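Local coordinates for protein methyltransferase 1 (Methanosarcina barkeri, PDB 2I2X) that transfers the methyl group of methanol to the cob(I)amide of its partner corrinoid protein MtaC in the methanol pathway of methanogenesis, at residues D297-Q305 with M356-A367. Residues are numbered along the deposited sequence; the frame is centred on the assembly and turned at random.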
ATOM      1  N   ASP A 297     -10.131   8.737  -2.780  1.00  8.08           N
ATOM      2  CA  ASP A 297     -11.056   9.245  -3.792  1.00  8.05           C
ATOM      3  C   ASP A 297     -12.331   8.450  -3.842  1.00  8.28           C
ATOM      4  O   ASP A 297     -12.484   7.409  -3.190  1.00  9.26           O
ATOM      5  CB  ASP A 297     -10.420   9.447  -5.185  1.00  8.55           C
ATOM      6  CG  ASP A 297     -10.235   8.161  -5.979  1.00  7.31           C
ATOM      7  OD1 ASP A 297     -11.201   7.404  -6.158  1.00  5.18           O
ATOM      8  OD2 ASP A 297      -9.121   7.958  -6.516  1.00  7.23           O
ATOM      9  N   VAL A 298     -13.262   8.954  -4.616  1.00  7.96           N
ATOM     10  CA  VAL A 298     -14.623   8.515  -4.498  1.00  7.44           C
ATOM     11  C   VAL A 298     -15.028   7.856  -5.800  1.00  6.68           C
ATOM     12  O   VAL A 298     -16.230   7.632  -6.049  1.00  5.92           O
ATOM     13  CB  VAL A 298     -15.484   9.701  -4.054  1.00  8.20           C
ATOM     14  CG1 VAL A 298     -15.949  10.580  -5.242  1.00  8.06           C
ATOM     15  CG2 VAL A 298     -16.581   9.272  -3.161  1.00  9.18           C
ATOM     16  N   MET A 299     -14.001   7.481  -6.586  1.00  5.59           N
ATOM     17  CA  MET A 299     -14.192   6.787  -7.864  1.00  5.93           C
ATOM     18  C   MET A 299     -13.121   5.732  -8.137  1.00  5.71           C
ATOM     19  O   MET A 299     -12.587   5.647  -9.255  1.00  5.96           O
ATOM     20  CB  MET A 299     -14.335   7.778  -9.049  1.00  7.28           C
ATOM     21  CG  MET A 299     -13.201   8.840  -9.239  1.00  8.12           C
ATOM     22  SD  MET A 299     -13.192  10.112  -7.945  1.00 14.00           S
ATOM     23  CE  MET A 299     -13.021  11.578  -9.026  1.00 12.74           C
ATOM     24  N   GLY A 300     -12.851   4.885  -7.126  1.00  5.21           N
ATOM     25  CA  GLY A 300     -11.707   3.982  -7.118  1.00  2.87           C
ATOM     26  C   GLY A 300     -11.630   3.065  -8.325  1.00  2.94           C
ATOM     27  O   GLY A 300     -10.533   2.840  -8.843  1.00  2.00           O
ATOM     28  N   ASN A 301     -12.789   2.522  -8.744  1.00  2.63           N
ATOM     29  CA  ASN A 301     -12.870   1.542  -9.825  1.00  2.51           C
ATOM     30  C   ASN A 301     -13.291   2.193 -11.129  1.00  3.01           C
ATOM     31  O   ASN A 301     -12.820   1.830 -12.199  1.00  3.34           O
ATOM     32  CB  ASN A 301     -13.874   0.436  -9.508  1.00  3.20           C
ATOM     33  CG  ASN A 301     -13.413  -0.527  -8.411  1.00  4.76           C
ATOM     34  OD1 ASN A 301     -14.122  -0.750  -7.432  1.00  6.09           O
ATOM     35  ND2 ASN A 301     -12.255  -1.124  -8.590  1.00  7.09           N
ATOM     36  N   LEU A 302     -14.183   3.173 -11.053  1.00  3.44           N
ATOM     37  CA  LEU A 302     -14.713   3.768 -12.249  1.00  3.66           C
ATOM     38  C   LEU A 302     -13.616   4.300 -13.186  1.00  5.06           C
ATOM     39  O   LEU A 302     -13.741   4.158 -14.408  1.00  5.53           O
ATOM     40  CB  LEU A 302     -15.701   4.860 -11.890  1.00  3.85           C
ATOM     41  CG  LEU A 302     -16.308   5.707 -13.017  1.00  3.01           C
ATOM     42  CD1 LEU A 302     -17.653   6.191 -12.606  1.00  2.25           C
ATOM     43  CD2 LEU A 302     -15.394   6.861 -13.405  1.00  2.00           C
ATOM     44  N   VAL A 303     -12.554   4.893 -12.639  1.00  5.16           N
ATOM     45  CA  VAL A 303     -11.508   5.487 -13.474  1.00  6.01           C
ATOM     46  C   VAL A 303     -10.709   4.476 -14.324  1.00  6.75           C
ATOM     47  O   VAL A 303      -9.910   4.887 -15.181  1.00  7.58           O
ATOM     48  CB  VAL A 303     -10.490   6.309 -12.621  1.00  6.86           C
ATOM     49  CG1 VAL A 303     -11.121   7.634 -12.169  1.00  5.84           C
ATOM     50  CG2 VAL A 303      -9.996   5.489 -11.407  1.00  5.91           C
ATOM     51  N   MET A 304     -10.895   3.176 -14.088  1.00  5.68           N
ATOM     52  CA  MET A 304     -10.159   2.164 -14.846  1.00  5.91           C
ATOM     53  C   MET A 304     -10.873   1.931 -16.173  1.00  5.81           C
ATOM     54  O   MET A 304     -10.286   1.385 -17.132  1.00  6.06           O
ATOM     55  CB  MET A 304     -10.070   0.810 -14.091  1.00  5.82           C
ATOM     56  CG  MET A 304      -9.102   0.736 -12.894  1.00  6.55           C
ATOM     57  SD  MET A 304      -8.855  -0.881 -12.044  1.00  7.60           S
ATOM     58  CE  MET A 304     -10.403  -0.903 -11.193  1.00  6.26           C
ATOM     59  N   GLN A 305     -12.133   2.364 -16.217  1.00  4.79           N
ATOM     60  CA  GLN A 305     -13.087   1.997 -17.256  1.00  3.78           C
ATOM     61  C   GLN A 305     -12.482   2.109 -18.662  1.00  3.77           C
ATOM     62  O   GLN A 305     -12.808   1.324 -19.543  1.00  2.28           O
ATOM     63  CB  GLN A 305     -14.335   2.880 -17.127  1.00  4.41           C
ATOM     64  CG  GLN A 305     -14.066   4.357 -17.492  1.00  3.35           C
ATOM     65  CD  GLN A 305     -15.128   5.332 -17.017  1.00  4.32           C
ATOM     66  OE1 GLN A 305     -16.307   5.008 -16.901  1.00  2.96           O
ATOM     67  NE2 GLN A 305     -14.704   6.560 -16.773  1.00  6.30           N
ATOM     68  N   MET A 356     -16.719  -1.770 -13.706  1.00  6.35           N
ATOM     69  CA  MET A 356     -15.883  -0.758 -13.052  1.00  6.35           C
ATOM     70  C   MET A 356     -16.638   0.552 -12.972  1.00  6.59           C
ATOM     71  O   MET A 356     -16.638   1.199 -11.935  1.00  6.69           O
ATOM     72  CB  MET A 356     -14.552  -0.559 -13.795  1.00  6.15           C
ATOM     73  CG  MET A 356     -13.810  -1.835 -13.975  1.00  5.84           C
ATOM     74  SD  MET A 356     -12.327  -1.735 -14.964  1.00 10.80           S
ATOM     75  CE  MET A 356     -12.930  -0.861 -16.338  1.00 16.13           C
ATOM     76  N   MET A 357     -17.319   0.909 -14.055  1.00  6.40           N
ATOM     77  CA  MET A 357     -18.026   2.168 -14.115  1.00  6.21           C
ATOM     78  C   MET A 357     -19.168   2.120 -13.107  1.00  6.36           C
ATOM     79  O   MET A 357     -19.279   3.002 -12.251  1.00  7.02           O
ATOM     80  CB  MET A 357     -18.507   2.456 -15.554  1.00  5.28           C
ATOM     81  CG  MET A 357     -19.370   3.700 -15.730  1.00  5.01           C
ATOM     82  SD  MET A 357     -21.083   3.559 -15.120  1.00  5.64           S
ATOM     83  CE  MET A 357     -21.754   2.290 -16.222  1.00  2.00           C
ATOM     84  N   LEU A 358     -20.014   1.106 -13.213  1.00  6.39           N
ATOM     85  CA  LEU A 358     -21.233   1.012 -12.369  1.00  6.75           C
ATOM     86  C   LEU A 358     -20.936   0.991 -10.851  1.00  6.91           C
ATOM     87  O   LEU A 358     -21.715   1.538 -10.030  1.00  6.43           O
ATOM     88  CB  LEU A 358     -22.112  -0.193 -12.777  1.00  6.22           C
ATOM     89  CG  LEU A 358     -23.443  -0.335 -12.033  1.00  6.29           C
ATOM     90  CD1 LEU A 358     -24.297   0.942 -12.171  1.00  2.97           C
ATOM     91  CD2 LEU A 358     -24.234  -1.566 -12.512  1.00  4.91           C
ATOM     92  N   SER A 359     -19.822   0.355 -10.500  1.00  7.08           N
ATOM     93  CA  SER A 359     -19.269   0.351  -9.134  1.00  8.21           C
ATOM     94  C   SER A 359     -19.373   1.709  -8.432  1.00  7.91           C
ATOM     95  O   SER A 359     -19.777   1.814  -7.261  1.00  8.34           O
ATOM     96  CB  SER A 359     -17.794  -0.061  -9.208  1.00  8.06           C
ATOM     97  OG  SER A 359     -17.113   0.206  -7.984  1.00 13.72           O
ATOM     98  N   ASP A 360     -19.002   2.753  -9.147  1.00  7.61           N
ATOM     99  CA  ASP A 360     -18.846   4.052  -8.532  1.00  7.46           C
ATOM    100  C   ASP A 360     -19.803   5.097  -9.076  1.00  8.14           C
ATOM    101  O   ASP A 360     -19.879   6.172  -8.502  1.00  8.68           O
ATOM    102  CB  ASP A 360     -17.405   4.536  -8.712  1.00  7.31           C
ATOM    103  CG  ASP A 360     -16.396   3.643  -8.006  1.00  4.81           C
ATOM    104  OD1 ASP A 360     -16.776   3.022  -7.007  1.00  2.28           O
ATOM    105  OD2 ASP A 360     -15.218   3.577  -8.429  1.00  4.18           O
ATOM    106  N   ARG A 361     -20.533   4.792 -10.158  1.00  7.86           N
ATOM    107  CA  ARG A 361     -21.448   5.758 -10.753  1.00  8.35           C
ATOM    108  C   ARG A 361     -22.302   6.512  -9.712  1.00  7.92           C
ATOM    109  O   ARG A 361     -22.577   7.719  -9.906  1.00  7.26           O
ATOM    110  CB  ARG A 361     -22.352   5.140 -11.878  1.00  8.75           C
ATOM    111  CG  ARG A 361     -23.573   6.054 -12.255  1.00 10.68           C
ATOM    112  CD  ARG A 361     -24.526   5.529 -13.367  1.00 11.05           C
ATOM    113  NE  ARG A 361     -23.750   5.588 -14.565  1.00 14.72           N
ATOM    114  CZ  ARG A 361     -24.007   6.267 -15.670  1.00 13.44           C
ATOM    115  NH1 ARG A 361     -25.125   6.956 -15.840  1.00 10.84           N
ATOM    116  NH2 ARG A 361     -23.098   6.187 -16.634  1.00 13.20           N
ATOM    117  N   TYR A 362     -22.718   5.826  -8.635  1.00  6.55           N
ATOM    118  CA  TYR A 362     -23.659   6.447  -7.679  1.00  6.73           C
ATOM    119  C   TYR A 362     -23.010   6.900  -6.368  1.00  6.64           C
ATOM    120  O   TYR A 362     -23.681   7.458  -5.472  1.00  6.15           O
ATOM    121  CB  TYR A 362     -24.901   5.557  -7.431  1.00  6.91           C
ATOM    122  CG  TYR A 362     -25.719   5.333  -8.700  1.00  8.57           C
ATOM    123  CD1 TYR A 362     -26.477   6.372  -9.271  1.00  8.00           C
ATOM    124  CD2 TYR A 362     -25.700   4.094  -9.358  1.00  8.91           C
ATOM    125  CE1 TYR A 362     -27.207   6.170 -10.454  1.00  8.06           C
ATOM    126  CE2 TYR A 362     -26.414   3.886 -10.536  1.00  8.49           C
ATOM    127  CZ  TYR A 362     -27.180   4.917 -11.072  1.00  8.45           C
ATOM    128  OH  TYR A 362     -27.881   4.695 -12.239  1.00  6.97           O
ATOM    129  N   ARG A 363     -21.703   6.680  -6.275  1.00  6.02           N
ATOM    130  CA  ARG A 363     -20.986   7.039  -5.088  1.00  6.84           C
ATOM    131  C   ARG A 363     -20.996   8.540  -4.795  1.00  7.29           C
ATOM    132  O   ARG A 363     -21.030   8.910  -3.624  1.00  8.01           O
ATOM    133  CB  ARG A 363     -19.550   6.531  -5.154  1.00  7.20           C
ATOM    134  CG  ARG A 363     -18.921   6.157  -3.783  1.00  4.95           C
ATOM    135  CD  ARG A 363     -17.560   5.480  -4.018  1.00  2.25           C
ATOM    136  NE  ARG A 363     -17.811   4.125  -4.474  1.00  2.13           N
ATOM    137  CZ  ARG A 363     -18.115   3.102  -3.671  1.00  2.00           C
ATOM    138  NH1 ARG A 363     -18.215   3.258  -2.343  1.00  2.00           N
ATOM    139  NH2 ARG A 363     -18.371   1.935  -4.206  1.00  2.00           N
ATOM    140  N   ASP A 364     -20.966   9.391  -5.836  1.00  7.18           N
ATOM    141  CA  ASP A 364     -20.747  10.839  -5.677  1.00  6.75           C
ATOM    142  C   ASP A 364     -20.959  11.535  -7.021  1.00  6.60           C
ATOM    143  O   ASP A 364     -20.730  10.926  -8.065  1.00  6.86           O
ATOM    144  CB  ASP A 364     -19.312  11.091  -5.243  1.00  6.76           C
ATOM    145  CG  ASP A 364     -19.111  12.450  -4.599  1.00  8.21           C
ATOM    146  OD1 ASP A 364     -18.640  13.360  -5.314  1.00  9.76           O
ATOM    147  OD2 ASP A 364     -19.423  12.622  -3.387  1.00  8.24           O
ATOM    148  N   PRO A 365     -21.391  12.818  -7.014  1.00  6.28           N
ATOM    149  CA  PRO A 365     -21.497  13.475  -8.316  1.00  5.54           C
ATOM    150  C   PRO A 365     -20.168  13.570  -9.055  1.00  5.04           C
ATOM    151  O   PRO A 365     -20.153  13.587 -10.290  1.00  4.43           O
ATOM    152  CB  PRO A 365     -22.063  14.869  -7.970  1.00  4.86           C
ATOM    153  CG  PRO A 365     -21.796  15.056  -6.547  1.00  4.68           C
ATOM    154  CD  PRO A 365     -21.856  13.709  -5.922  1.00  5.86           C
ATOM    155  N   GLN A 366     -19.065  13.619  -8.318  1.00  5.23           N
ATOM    156  CA  GLN A 366     -17.729  13.640  -8.948  1.00  5.91           C
ATOM    157  C   GLN A 366     -17.478  12.379  -9.774  1.00  6.05           C
ATOM    158  O   GLN A 366     -16.744  12.403 -10.761  1.00  5.74           O
ATOM    159  CB  GLN A 366     -16.628  13.799  -7.905  1.00  5.69           C
ATOM    160  CG  GLN A 366     -16.680  15.130  -7.190  1.00  7.69           C
ATOM    161  CD  GLN A 366     -15.591  15.277  -6.147  1.00 10.15           C
ATOM    162  OE1 GLN A 366     -14.461  15.665  -6.464  1.00 10.70           O
ATOM    163  NE2 GLN A 366     -15.932  15.011  -4.890  1.00  6.79           N
ATOM    164  N   ALA A 367     -18.113  11.278  -9.384  1.00  5.99           N
ATOM    165  CA  ALA A 367     -17.905  10.029 -10.070  1.00  6.45           C
ATOM    166  C   ALA A 367     -18.925   9.913 -11.204  1.00  7.53           C
ATOM    167  O   ALA A 367     -18.563   9.574 -12.360  1.00  7.44           O
ATOM    168  CB  ALA A 367     -18.015   8.890  -9.099  1.00  5.65           C
TER
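Asp360 OD2 is gripped by two successive backbone amides, Asn301 N at 2.7 Å and Leu302 N at 2.8 Å. Asn301 N lies nearly on the line of the C-O bond, whereas Leu302 N makes the straighter bond (163° at the hydrogen) from the anti side, 33° out of the carboxylate plane. The other oxygen, Asp360 OD1, forms a salt bridge with Arg363 NE at 3.0 Å, met from above that plane; both carboxylate oxygens are thus engaged, which fixes the rotation of the group and would be expected to favour its charged form. In the TIM barrel of MtaB, the contact joins the loop between parallel strands 285-287 and 309-311 to the end of helix 349-361 and the start of helix 365-368. Leu302 CG stands anti to the backbone N (chi1 175°), sending CD1 between Met357 O, 3.6 Å away, and Ala367 O. Nearer the start of the loop, Val298 crosses Asp364 at about a right angle, its CG1 3.4 Å from Asp364 CB. Asp364 OD1 N-caps the second helix through Gln366 N, while OD2 bonds His240 and pairs with Arg15 of a neighbouring MtaC chain. At the far end, Met356 SD packs 3.5 Å from Met304 CB.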